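Local coordinates for Non-structural polyprotein (Sindbis virus, PDB 4GUA) that carries the nsP2 cysteine protease that probably cleaves the alphavirus replicase polyprotein, joined to the macro and zinc-binding parts of nsP3, at residues 60-65 with 126-131; 311-316 with 506-511. All coordinates share one frame; numbering follows the deposited sequence.

Interaction 1: 60-65 with 126-131; sequences CIKFFG and GTQLDL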
ATOM      1  N   CYS A  60      16.915   6.570  12.383  1.00 56.12           N
ATOM      2  CA  CYS A  60      17.713   5.645  11.606  1.00 51.28           C
ATOM      3  C   CYS A  60      18.013   6.269  10.239  1.00 56.52           C
ATOM      4  O   CYS A  60      19.165   6.305   9.799  1.00 57.26           O
ATOM      5  CB  CYS A  60      16.967   4.320  11.447  1.00 46.26           C
ATOM      6  SG  CYS A  60      17.907   3.033  10.608  1.00 62.22           S
ATOM      7  N   ILE A  61      16.987   6.803   9.583  1.00 50.57           N
ATOM      8  CA  ILE A  61      17.196   7.425   8.283  1.00 51.94           C
ATOM      9  C   ILE A  61      18.155   8.601   8.404  1.00 50.97           C
ATOM     10  O   ILE A  61      19.026   8.795   7.565  1.00 45.67           O
ATOM     11  CB  ILE A  61      15.890   7.950   7.671  1.00 53.00           C
ATOM     12  CG1 ILE A  61      14.900   6.810   7.440  1.00 48.29           C
ATOM     13  CG2 ILE A  61      16.180   8.674   6.355  1.00 53.11           C
ATOM     14  CD1 ILE A  61      13.566   7.281   6.888  1.00 43.78           C
ATOM     15  N   LYS A  62      17.993   9.393   9.454  1.00 52.73           N
ATOM     16  CA  LYS A  62      18.802  10.590   9.611  1.00 54.18           C
ATOM     17  C   LYS A  62      20.281  10.299   9.847  1.00 56.89           C
ATOM     18  O   LYS A  62      21.126  10.979   9.291  1.00 63.64           O
ATOM     19  CB  LYS A  62      18.241  11.465  10.731  1.00 55.06           C
ATOM     20  CG  LYS A  62      17.117  12.382  10.282  1.00 52.17           C
ATOM     21  CD  LYS A  62      17.625  13.388   9.251  1.00 49.40           C
ATOM     22  CE  LYS A  62      16.503  14.119   8.567  1.00 41.04           C
ATOM     23  NZ  LYS A  62      15.921  13.246   7.521  1.00 43.31           N
ATOM     24  N   PHE A  63      20.598   9.307  10.671  1.00 54.16           N
ATOM     25  CA  PHE A  63      21.999   8.963  10.936  1.00 55.82           C
ATOM     26  C   PHE A  63      22.648   8.076   9.870  1.00 56.46           C
ATOM     27  O   PHE A  63      23.772   8.325   9.450  1.00 63.06           O
ATOM     28  CB  PHE A  63      22.142   8.297  12.310  1.00 57.04           C
ATOM     29  CG  PHE A  63      22.208   9.270  13.447  1.00 58.72           C
ATOM     30  CD1 PHE A  63      21.054   9.714  14.068  1.00 63.12           C
ATOM     31  CD2 PHE A  63      23.426   9.759  13.883  1.00 53.95           C
ATOM     32  CE1 PHE A  63      21.118  10.619  15.111  1.00 61.96           C
ATOM     33  CE2 PHE A  63      23.495  10.666  14.919  1.00 51.11           C
ATOM     34  CZ  PHE A  63      22.338  11.098  15.533  1.00 55.54           C
ATOM     35  N   PHE A  64      21.959   7.005   9.494  1.00 51.66           N
ATOM     36  CA  PHE A  64      22.508   6.014   8.570  1.00 49.19           C
ATOM     37  C   PHE A  64      22.002   6.083   7.116  1.00 54.66           C
ATOM     38  O   PHE A  64      22.390   5.265   6.284  1.00 53.58           O
ATOM     39  CB  PHE A  64      22.301   4.622   9.156  1.00 46.32           C
ATOM     40  CG  PHE A  64      22.691   4.530  10.606  1.00 57.84           C
ATOM     41  CD1 PHE A  64      23.986   4.813  11.004  1.00 58.11           C
ATOM     42  CD2 PHE A  64      21.764   4.182  11.570  1.00 62.65           C
ATOM     43  CE1 PHE A  64      24.353   4.743  12.330  1.00 55.17           C
ATOM     44  CE2 PHE A  64      22.130   4.109  12.899  1.00 64.91           C
ATOM     45  CZ  PHE A  64      23.428   4.389  13.276  1.00 60.33           C
ATOM     46  N   GLY A  65      21.137   7.045   6.813  1.00 52.43           N
ATOM     47  CA  GLY A  65      20.593   7.178   5.469  1.00 49.52           C
ATOM     48  C   GLY A  65      19.777   5.998   4.954  1.00 51.79           C
ATOM     49  O   GLY A  65      19.628   5.825   3.743  1.00 51.65           O
ATOM     50  N   GLY A 126      28.338   8.429  16.620  1.00 67.24           N
ATOM     51  CA  GLY A 126      27.422   9.527  16.861  1.00 65.31           C
ATOM     52  C   GLY A 126      27.358  10.568  15.764  1.00 64.93           C
ATOM     53  O   GLY A 126      26.798  11.658  15.953  1.00 65.78           O
ATOM     54  N   THR A 127      27.859  10.217  14.588  1.00 64.41           N
ATOM     55  CA  THR A 127      27.913  11.174  13.496  1.00 64.52           C
ATOM     56  C   THR A 127      26.915  10.756  12.437  1.00 58.00           C
ATOM     57  O   THR A 127      26.571   9.579  12.327  1.00 58.26           O
ATOM     58  CB  THR A 127      29.323  11.254  12.853  1.00 72.74           C
ATOM     59  OG1 THR A 127      29.808   9.936  12.551  1.00 75.50           O
ATOM     60  CG2 THR A 127      30.291  11.978  13.777  1.00 70.40           C
ATOM     61  N   GLN A 128      26.428  11.735  11.685  1.00 56.20           N
ATOM     62  CA  GLN A 128      25.548  11.480  10.556  1.00 58.13           C
ATOM     63  C   GLN A 128      26.369  11.040   9.343  1.00 60.65           C
ATOM     64  O   GLN A 128      27.327  11.704   8.949  1.00 62.27           O
ATOM     65  CB  GLN A 128      24.753  12.739  10.235  1.00 56.53           C
ATOM     66  CG  GLN A 128      23.744  12.573   9.132  1.00 59.01           C
ATOM     67  CD  GLN A 128      22.888  13.810   8.964  1.00 61.21           C
ATOM     68  OE1 GLN A 128      23.385  14.923   9.058  1.00 62.56           O
ATOM     69  NE2 GLN A 128      21.600  13.622   8.715  1.00 66.45           N
ATOM     70  N   LEU A 129      25.983   9.920   8.747  1.00 55.70           N
ATOM     71  CA  LEU A 129      26.690   9.389   7.593  1.00 53.12           C
ATOM     72  C   LEU A 129      26.118   9.914   6.283  1.00 58.94           C
ATOM     73  O   LEU A 129      24.905   9.964   6.106  1.00 63.48           O
ATOM     74  CB  LEU A 129      26.602   7.865   7.586  1.00 50.03           C
ATOM     75  CG  LEU A 129      27.640   7.109   8.419  1.00 48.32           C
ATOM     76  CD1 LEU A 129      28.034   7.899   9.646  1.00 47.61           C
ATOM     77  CD2 LEU A 129      27.110   5.738   8.805  1.00 43.06           C
ATOM     78  N   ASP A 130      26.995  10.343   5.383  1.00 65.74           N
ATOM     79  CA  ASP A 130      26.603  10.593   4.005  1.00 67.34           C
ATOM     80  C   ASP A 130      27.031   9.355   3.220  1.00 69.88           C
ATOM     81  O   ASP A 130      28.221   9.140   3.014  1.00 73.85           O
ATOM     82  CB  ASP A 130      27.303  11.834   3.452  1.00 63.50           C
ATOM     83  CG  ASP A 130      26.741  12.275   2.103  1.00 70.86           C
ATOM     84  OD1 ASP A 130      26.223  11.418   1.352  1.00 69.11           O
ATOM     85  OD2 ASP A 130      26.831  13.479   1.779  1.00 76.65           O
ATOM     86  N   LEU A 131      26.073   8.544   2.778  1.00 67.14           N
ATOM     87  CA  LEU A 131      26.402   7.268   2.138  1.00 69.34           C
ATOM     88  C   LEU A 131      27.017   7.418   0.746  1.00 71.80           C
ATOM     89  O   LEU A 131      27.728   6.528   0.266  1.00 64.88           O
ATOM     90  CB  LEU A 131      25.158   6.391   2.028  1.00 67.29           C
ATOM     91  CG  LEU A 131      24.509   5.946   3.336  1.00 66.42           C
ATOM     92  CD1 LEU A 131      23.386   4.961   3.039  1.00 67.55           C
ATOM     93  CD2 LEU A 131      25.525   5.347   4.289  1.00 63.45           C
TER
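Phe63 and Gln128 bring their backbones closest, CA to CA 4.4 Å, where the last turn of helix 52-64 runs against the short strand 128-129. Leu129 N donates a hydrogen bond to Phe63 O over 2.8 Å. Gly65 then leaves the helix with positive phi. One residue back, the carbonyl of Lys62 is reached by a side chain instead: Gln128 NE2 donates to Lys62 O at 2.7 Å, somewhat bent (150°) and tilted from the carbonyl plane, with the oxygen close to the plane of the amide. With CG anti to the backbone N (chi1 -177°) and the chain extended beyond it, Gln128 runs alongside Lys62, and its amide is fixed further by bonds from NE2 to Ser140 O and from OE1 to Arg137. The Phe63 ring turns its edge to two carbonyls, CD2 at 3.5 Å from Thr127 O and CE2 near Gly126 O. Leu129 CD2 meets the edge of the Phe64 ring at CD1, 3.9 Å away, while Phe63 CB sits over one face of that ring. Leu131 CD1 packs against Phe64 O. In this peptidase family C9 region, strand 128-129 pairs antiparallel with 136-137, helix 119-122 packs on Phe64, Leu129 and Leu131 through Phe120, and helix 237-257 touches Ile61 and Lys62.

Interaction 2: 311-316 with 506-511; sequences QLDNSR and ELKDED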
ATOM      1  N   GLN A 311     -17.050   4.449   2.064  1.00 62.24           N
ATOM      2  CA  GLN A 311     -17.849   3.344   2.590  1.00 56.59           C
ATOM      3  C   GLN A 311     -17.170   2.497   3.662  1.00 57.89           C
ATOM      4  O   GLN A 311     -16.647   1.416   3.370  1.00 53.64           O
ATOM      5  CB  GLN A 311     -18.322   2.439   1.460  1.00 61.57           C
ATOM      6  CG  GLN A 311     -19.284   3.092   0.505  1.00 62.21           C
ATOM      7  CD  GLN A 311     -19.742   2.125  -0.562  1.00 70.10           C
ATOM      8  OE1 GLN A 311     -20.901   1.725  -0.594  1.00 68.21           O
ATOM      9  NE2 GLN A 311     -18.820   1.731  -1.441  1.00 76.15           N
ATOM     10  N   LEU A 312     -17.158   3.003   4.893  1.00 63.75           N
ATOM     11  CA  LEU A 312     -16.531   2.290   6.003  1.00 62.62           C
ATOM     12  C   LEU A 312     -17.394   1.128   6.461  1.00 58.62           C
ATOM     13  O   LEU A 312     -18.505   1.333   6.935  1.00 59.97           O
ATOM     14  CB  LEU A 312     -16.406   3.249   7.190  1.00 61.64           C
ATOM     15  CG  LEU A 312     -16.144   2.637   8.571  1.00 58.11           C
ATOM     16  CD1 LEU A 312     -14.691   2.241   8.705  1.00 60.24           C
ATOM     17  CD2 LEU A 312     -16.535   3.610   9.666  1.00 53.03           C
ATOM     18  N   ASP A 313     -16.897  -0.094   6.277  1.00 57.45           N
ATOM     19  CA  ASP A 313     -17.428  -1.264   6.974  1.00 63.95           C
ATOM     20  C   ASP A 313     -16.497  -1.789   8.082  1.00 68.67           C
ATOM     21  O   ASP A 313     -16.829  -2.750   8.786  1.00 68.55           O
ATOM     22  CB  ASP A 313     -17.784  -2.371   5.982  1.00 69.81           C
ATOM     23  CG  ASP A 313     -16.595  -2.834   5.174  1.00 74.94           C
ATOM     24  OD1 ASP A 313     -15.448  -2.523   5.563  1.00 76.31           O
ATOM     25  OD2 ASP A 313     -16.802  -3.505   4.138  1.00 76.06           O
ATOM     26  N   ASN A 314     -15.326  -1.171   8.216  1.00 67.35           N
ATOM     27  CA  ASN A 314     -14.310  -1.612   9.176  1.00 67.39           C
ATOM     28  C   ASN A 314     -14.037  -3.117   9.102  1.00 67.06           C
ATOM     29  O   ASN A 314     -14.037  -3.824  10.110  1.00 65.67           O
ATOM     30  CB  ASN A 314     -14.711  -1.234  10.606  1.00 68.52           C
ATOM     31  CG  ASN A 314     -13.587  -1.451  11.603  1.00 64.41           C
ATOM     32  OD1 ASN A 314     -12.410  -1.296  11.279  1.00 63.19           O
ATOM     33  ND2 ASN A 314     -13.946  -1.836  12.818  1.00 68.55           N
ATOM     34  N   SER A 315     -13.767  -3.596   7.897  1.00 71.41           N
ATOM     35  CA  SER A 315     -13.524  -5.011   7.676  1.00 75.39           C
ATOM     36  C   SER A 315     -12.192  -5.417   8.301  1.00 81.99           C
ATOM     37  O   SER A 315     -11.276  -4.609   8.472  1.00 80.34           O
ATOM     38  CB  SER A 315     -13.514  -5.327   6.178  1.00 75.54           C
ATOM     39  OG  SER A 315     -13.200  -6.691   5.940  1.00 70.79           O
ATOM     40  N   ARG A 316     -12.120  -6.694   8.644  1.00 84.63           N
ATOM     41  CA  ARG A 316     -10.951  -7.308   9.249  1.00 82.32           C
ATOM     42  C   ARG A 316     -10.064  -7.909   8.154  1.00 82.19           C
ATOM     43  O   ARG A 316      -8.895  -7.540   7.988  1.00 83.27           O
ATOM     44  CB  ARG A 316     -11.338  -8.379  10.285  1.00 87.00           C
ATOM     45  CG  ARG A 316     -12.597  -9.242  10.022  1.00 98.89           C
ATOM     46  CD  ARG A 316     -13.947  -8.516   9.986  1.00 92.74           C
ATOM     47  NE  ARG A 316     -14.989  -9.325   9.355  1.00 84.80           N
ATOM     48  CZ  ARG A 316     -15.019  -9.670   8.075  1.00 75.39           C
ATOM     49  NH1 ARG A 316     -14.077  -9.282   7.249  1.00 73.62           N
ATOM     50  NH2 ARG A 316     -16.012 -10.409   7.610  1.00 80.58           N
ATOM     51  N   GLU A 506     -23.832  -1.334   7.983  1.00 92.66           N
ATOM     52  CA  GLU A 506     -23.327  -1.751   9.290  1.00 94.26           C
ATOM     53  C   GLU A 506     -21.883  -2.243   9.245  1.00 85.01           C
ATOM     54  O   GLU A 506     -21.384  -2.658   8.199  1.00 85.27           O
ATOM     55  CB  GLU A 506     -24.212  -2.848   9.870  1.00101.43           C
ATOM     56  CG  GLU A 506     -24.272  -4.086   9.008  1.00109.74           C
ATOM     57  CD  GLU A 506     -25.161  -5.154   9.599  1.00118.11           C
ATOM     58  OE1 GLU A 506     -25.908  -4.839  10.550  1.00121.72           O
ATOM     59  OE2 GLU A 506     -25.114  -6.305   9.115  1.00119.52           O
ATOM     60  N   LEU A 507     -21.235  -2.213  10.406  1.00 72.06           N
ATOM     61  CA  LEU A 507     -19.843  -2.623  10.549  1.00 60.81           C
ATOM     62  C   LEU A 507     -19.663  -4.135  10.604  1.00 62.93           C
ATOM     63  O   LEU A 507     -20.492  -4.846  11.155  1.00 65.29           O
ATOM     64  CB  LEU A 507     -19.264  -2.018  11.822  1.00 56.49           C
ATOM     65  CG  LEU A 507     -19.335  -0.494  11.888  1.00 59.53           C
ATOM     66  CD1 LEU A 507     -18.492   0.041  13.039  1.00 54.50           C
ATOM     67  CD2 LEU A 507     -18.900   0.119  10.565  1.00 65.50           C
ATOM     68  N   LYS A 508     -18.571  -4.624  10.024  1.00 69.91           N
ATOM     69  CA  LYS A 508     -18.262  -6.045  10.088  1.00 77.31           C
ATOM     70  C   LYS A 508     -17.477  -6.373  11.363  1.00 77.63           C
ATOM     71  O   LYS A 508     -17.365  -7.533  11.758  1.00 77.34           O
ATOM     72  CB  LYS A 508     -17.484  -6.474   8.843  1.00 79.09           C
ATOM     73  CG  LYS A 508     -18.252  -6.267   7.543  1.00 82.34           C
ATOM     74  CD  LYS A 508     -17.801  -7.231   6.458  1.00 87.48           C
ATOM     75  CE  LYS A 508     -16.642  -6.674   5.659  1.00 94.13           C
ATOM     76  NZ  LYS A 508     -16.193  -7.614   4.588  1.00100.23           N
ATOM     77  N   ASP A 509     -16.944  -5.335  12.002  1.00 75.18           N
ATOM     78  CA  ASP A 509     -16.305  -5.449  13.305  1.00 69.13           C
ATOM     79  C   ASP A 509     -16.399  -4.094  13.997  1.00 73.04           C
ATOM     80  O   ASP A 509     -16.408  -3.055  13.338  1.00 71.02           O
ATOM     81  CB  ASP A 509     -14.846  -5.878  13.162  1.00 70.90           C
ATOM     82  CG  ASP A 509     -14.202  -6.222  14.500  1.00 77.42           C
ATOM     83  OD1 ASP A 509     -14.414  -7.350  14.994  1.00 81.23           O
ATOM     84  OD2 ASP A 509     -13.477  -5.369  15.053  1.00 76.45           O
ATOM     85  N   GLU A 510     -16.492  -4.095  15.320  1.00 80.90           N
ATOM     86  CA  GLU A 510     -16.647  -2.845  16.048  1.00 82.97           C
ATOM     87  C   GLU A 510     -15.332  -2.247  16.558  1.00 79.03           C
ATOM     88  O   GLU A 510     -15.324  -1.129  17.066  1.00 77.72           O
ATOM     89  CB  GLU A 510     -17.653  -3.014  17.184  1.00 89.46           C
ATOM     90  CG  GLU A 510     -19.078  -2.738  16.738  1.00 97.19           C
ATOM     91  CD  GLU A 510     -20.050  -2.621  17.896  1.00111.19           C
ATOM     92  OE1 GLU A 510     -19.771  -3.174  18.987  1.00110.08           O
ATOM     93  OE2 GLU A 510     -21.097  -1.962  17.713  1.00119.01           O
ATOM     94  N   ASP A 511     -14.225  -2.977  16.431  1.00 81.08           N
ATOM     95  CA  ASP A 511     -12.944  -2.462  16.919  1.00 82.17           C
ATOM     96  C   ASP A 511     -12.297  -1.557  15.876  1.00 78.02           C
ATOM     97  O   ASP A 511     -11.893  -1.997  14.799  1.00 74.33           O
ATOM     98  CB  ASP A 511     -11.991  -3.602  17.278  1.00 82.78           C
ATOM     99  CG  ASP A 511     -10.768  -3.117  18.039  1.00 81.67           C
ATOM    100  OD1 ASP A 511     -10.477  -1.901  17.987  1.00 75.63           O
ATOM    101  OD2 ASP A 511     -10.105  -3.949  18.697  1.00 85.09           O
TER
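Asp313 O accepts a hydrogen bond from Lys508 N at 2.8 Å, joining the turn after strand 305-312 of the methyltransferase-like sheet (order 3-2-1-4-5-7-6) to a loop that closes an Asx turn, Asp511 N to Asp509 OD2. Asn314 reaches into this loop, its CG anti to the backbone N (chi1 -170°), which sends ND2 between two carbonyls, Asp509 O at 2.8 Å and Asp511 O at 2.9 Å. Both oxygens are met from above their carbonyl planes, and Asp511 O lies almost in the amide plane; OD1 bonds Lys287, so both ends of the amide are held. Leu507 CD2 rests on Leu312 CG at 4.2 Å. Lys508, bent at chi3 (-88°), lies alongside Asp313 and brings NZ to Ser315 OG for a weak hydrogen bond, 3.4 Å. Asp313 OD2 and the ammonium are too far apart for a salt bridge, though their charges probably attract; OD1 pairs with Arg318. Arg316 NH1 and Lys508 NZ lie 3.8 Å apart, like charges whose probable cost Asp313 may partly offset. Arg316 crosses Lys508 at about a right angle, its guanidinium turning one face to the lysine's aliphatic part, Lys508 CD lying 3.8 Å above the plane, toward the rim.

Overall arrangement
The two contacts lie on opposite sides of the chain's centre, their own centres about 41 Å apart and their nearest atoms about 27 Å, and they share no helix or strand. Interaction 1 is the buried one and lies wholly in the peptidase region, where a helix end meets a strand through carbonyl acceptors, aromatic edges and leucines. Interaction 2 is partly buried and joins the end of a sheet strand and the turn after it to a loop distant in sequence; its asparagine bridge and leucine pair are flanked by exposed charged residues. In both, one backbone bond is backed by a side-chain amide: Gln128 reaches one carbonyl at a helix end, whereas Asn314 spans two of a loop.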